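Local coordinates for EvdO2 (Micromonospora carbonacea, PDB 4XAB), which probably catalyses an oxidative cyclization in orthosomycin biosynthesis, as a metal-dependent oxygenase of the phytanoyl-CoA dioxygenase family, at residues 108-114 and 230-236. Sequence-based numbering, arbitrary orientation.
Sequences ELEFYGH and VLVFMSA
Tyr112 lays its ring over Val232 on neighbouring antiparallel strands of the double-stranded beta helix, the cupin-type core of this oxygenase family. Val232 CB sits 3.9 Å from the ring centroid, only 20° off the ring normal, and its methyls straddle the hydroxyl end of the ring, CG1 near CE1 and CG2 near CE2 and CZ. The ring gets there because CG stands between the backbone N and the carbonyl carbon (chi1 61°), which folds it across toward strand 226-234. Met234 CE then comes up to the ring edge at CE1, 4.3 Å away, and the extended chain of Met234, CE included, crosses that of Glu110. With an alanine here in place of the tyrosine, Val232 would probably lose its aromatic cover and Met234 CE the ring edge it meets.

On the face of the sheet that carries Phe111, Leu231 and Phe233, Phe233 CD2 packs 3.6 Å from Phe111 CB, whereas the Phe111 ring swings away to meet Phe91 edge-to-face. Helix 89-102 covers Phe233 and Leu109 there, and Leu231 CD2 reaches in beside Gly113 CA.

Backbone hydrogen bonds pair Glu110 with Met234, Tyr112 with Val232 and His114 with Val230. The bond from Val232 N to Tyr112 O is nearly straight at 178°; that from His114 N to Val230 O is weak. Strand 139-149 flanks the far side of 226-234, and its Arg141 forms a salt bridge with Glu110 OE1. The His114 side chain, whose NE2 hydrogen-bonds Gln74 NE2, comes within about 7 Å of the nickel ion held by His129, Asp131 and His215. Where the strands part at the opposite end, one water donates to Glu108 O and accepts from Ala236 N at 2.9 Å.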
# COMPACT_ATOMS: atom_id res chain seq x y z
N GLU A 108 2.54 -20.52 4.56
CA GLU A 108 3.53 -20.29 3.52
C GLU A 108 3.82 -18.81 3.31
O GLU A 108 4.78 -18.45 2.63
CB GLU A 108 3.06 -20.89 2.20
CG GLU A 108 3.22 -22.39 2.11
CD GLU A 108 2.57 -22.98 0.88
OE1 GLU A 108 2.12 -24.14 0.94
OE2 GLU A 108 2.51 -22.28 -0.16
N LEU A 109 2.98 -17.95 3.87
CA LEU A 109 3.10 -16.52 3.60
C LEU A 109 4.05 -15.83 4.55
O LEU A 109 3.92 -15.95 5.77
CB LEU A 109 1.73 -15.85 3.66
CG LEU A 109 0.70 -16.45 2.71
CD1 LEU A 109 -0.68 -15.87 2.98
CD2 LEU A 109 1.11 -16.18 1.27
N GLU A 110 5.00 -15.09 3.98
CA GLU A 110 5.75 -14.10 4.74
C GLU A 110 4.98 -12.80 4.72
O GLU A 110 4.20 -12.55 3.80
CB GLU A 110 7.15 -13.92 4.15
CG GLU A 110 8.01 -15.15 4.31
CD GLU A 110 9.32 -15.06 3.56
OE1 GLU A 110 9.89 -13.95 3.49
OE2 GLU A 110 9.77 -16.09 3.03
N PHE A 111 5.18 -11.96 5.73
CA PHE A 111 4.39 -10.74 5.82
C PHE A 111 5.09 -9.64 6.59
O PHE A 111 6.01 -9.88 7.36
CB PHE A 111 3.03 -11.04 6.47
CG PHE A 111 3.13 -11.81 7.75
CD1 PHE A 111 3.00 -13.20 7.76
CD2 PHE A 111 3.37 -11.17 8.95
CE1 PHE A 111 3.10 -13.91 8.94
CE2 PHE A 111 3.48 -11.88 10.14
CZ PHE A 111 3.34 -13.25 10.13
N TYR A 112 4.63 -8.41 6.36
CA TYR A 112 5.02 -7.29 7.19
C TYR A 112 4.01 -6.16 7.04
O TYR A 112 3.17 -6.17 6.12
CB TYR A 112 6.43 -6.80 6.82
CG TYR A 112 6.57 -6.31 5.40
CD1 TYR A 112 6.91 -7.19 4.37
CD2 TYR A 112 6.37 -4.97 5.07
CE1 TYR A 112 7.03 -6.76 3.07
CE2 TYR A 112 6.49 -4.53 3.77
CZ TYR A 112 6.83 -5.42 2.78
OH TYR A 112 6.95 -4.99 1.48
N GLY A 113 4.08 -5.19 7.94
CA GLY A 113 3.16 -4.07 7.96
C GLY A 113 3.81 -2.82 7.42
O GLY A 113 5.02 -2.73 7.30
N HIS A 114 2.98 -1.83 7.09
CA HIS A 114 3.48 -0.57 6.56
C HIS A 114 2.43 0.50 6.86
O HIS A 114 1.26 0.35 6.51
CB HIS A 114 3.77 -0.70 5.05
CG HIS A 114 4.28 0.55 4.42
ND1 HIS A 114 4.20 0.78 3.06
CD2 HIS A 114 4.88 1.64 4.94
CE1 HIS A 114 4.72 1.96 2.78
NE2 HIS A 114 5.15 2.50 3.91
N VAL A 230 -1.06 -0.91 5.77
CA VAL A 230 -0.85 -1.82 4.66
C VAL A 230 -0.23 -3.11 5.17
O VAL A 230 0.75 -3.08 5.91
CB VAL A 230 0.07 -1.20 3.57
CG1 VAL A 230 0.20 -2.15 2.40
CG2 VAL A 230 -0.48 0.14 3.10
N LEU A 231 -0.81 -4.24 4.79
CA LEU A 231 -0.21 -5.53 5.09
C LEU A 231 0.21 -6.17 3.79
O LEU A 231 -0.55 -6.22 2.83
CB LEU A 231 -1.19 -6.43 5.84
CG LEU A 231 -1.39 -6.06 7.30
CD1 LEU A 231 -2.63 -6.78 7.85
CD2 LEU A 231 -0.14 -6.45 8.10
N VAL A 232 1.46 -6.62 3.74
CA VAL A 232 2.01 -7.29 2.58
C VAL A 232 2.17 -8.78 2.88
O VAL A 232 2.67 -9.13 3.92
CB VAL A 232 3.36 -6.69 2.20
CG1 VAL A 232 4.00 -7.50 1.09
CG2 VAL A 232 3.16 -5.23 1.81
N PHE A 233 1.67 -9.62 1.98
CA PHE A 233 1.77 -11.07 2.12
C PHE A 233 2.43 -11.61 0.87
O PHE A 233 2.05 -11.23 -0.25
CB PHE A 233 0.38 -11.71 2.31
CG PHE A 233 -0.29 -11.35 3.61
CD1 PHE A 233 -1.20 -10.30 3.68
CD2 PHE A 233 0.01 -12.05 4.77
CE1 PHE A 233 -1.80 -9.98 4.88
CE2 PHE A 233 -0.59 -11.72 5.97
CZ PHE A 233 -1.50 -10.68 6.03
N MET A 234 3.40 -12.50 1.04
CA MET A 234 4.15 -12.95 -0.11
C MET A 234 4.71 -14.35 0.08
O MET A 234 4.88 -14.81 1.20
CB MET A 234 5.29 -11.99 -0.40
CG MET A 234 6.31 -11.97 0.70
SD MET A 234 7.34 -10.51 0.56
CE MET A 234 8.37 -10.68 2.00
N SER A 235 5.02 -15.00 -1.03
CA SER A 235 5.64 -16.32 -0.99
C SER A 235 7.12 -16.19 -0.72
O SER A 235 7.69 -15.10 -0.87
CB SER A 235 5.43 -17.05 -2.31
OG SER A 235 6.25 -16.45 -3.30
N ALA A 236 7.74 -17.30 -0.35
CA ALA A 236 9.20 -17.40 -0.37
C ALA A 236 9.70 -17.11 -1.79
O ALA A 236 8.98 -17.32 -2.77
CB ALA A 236 9.64 -18.79 0.08
O HOH W 1 6.15 -19.60 0.22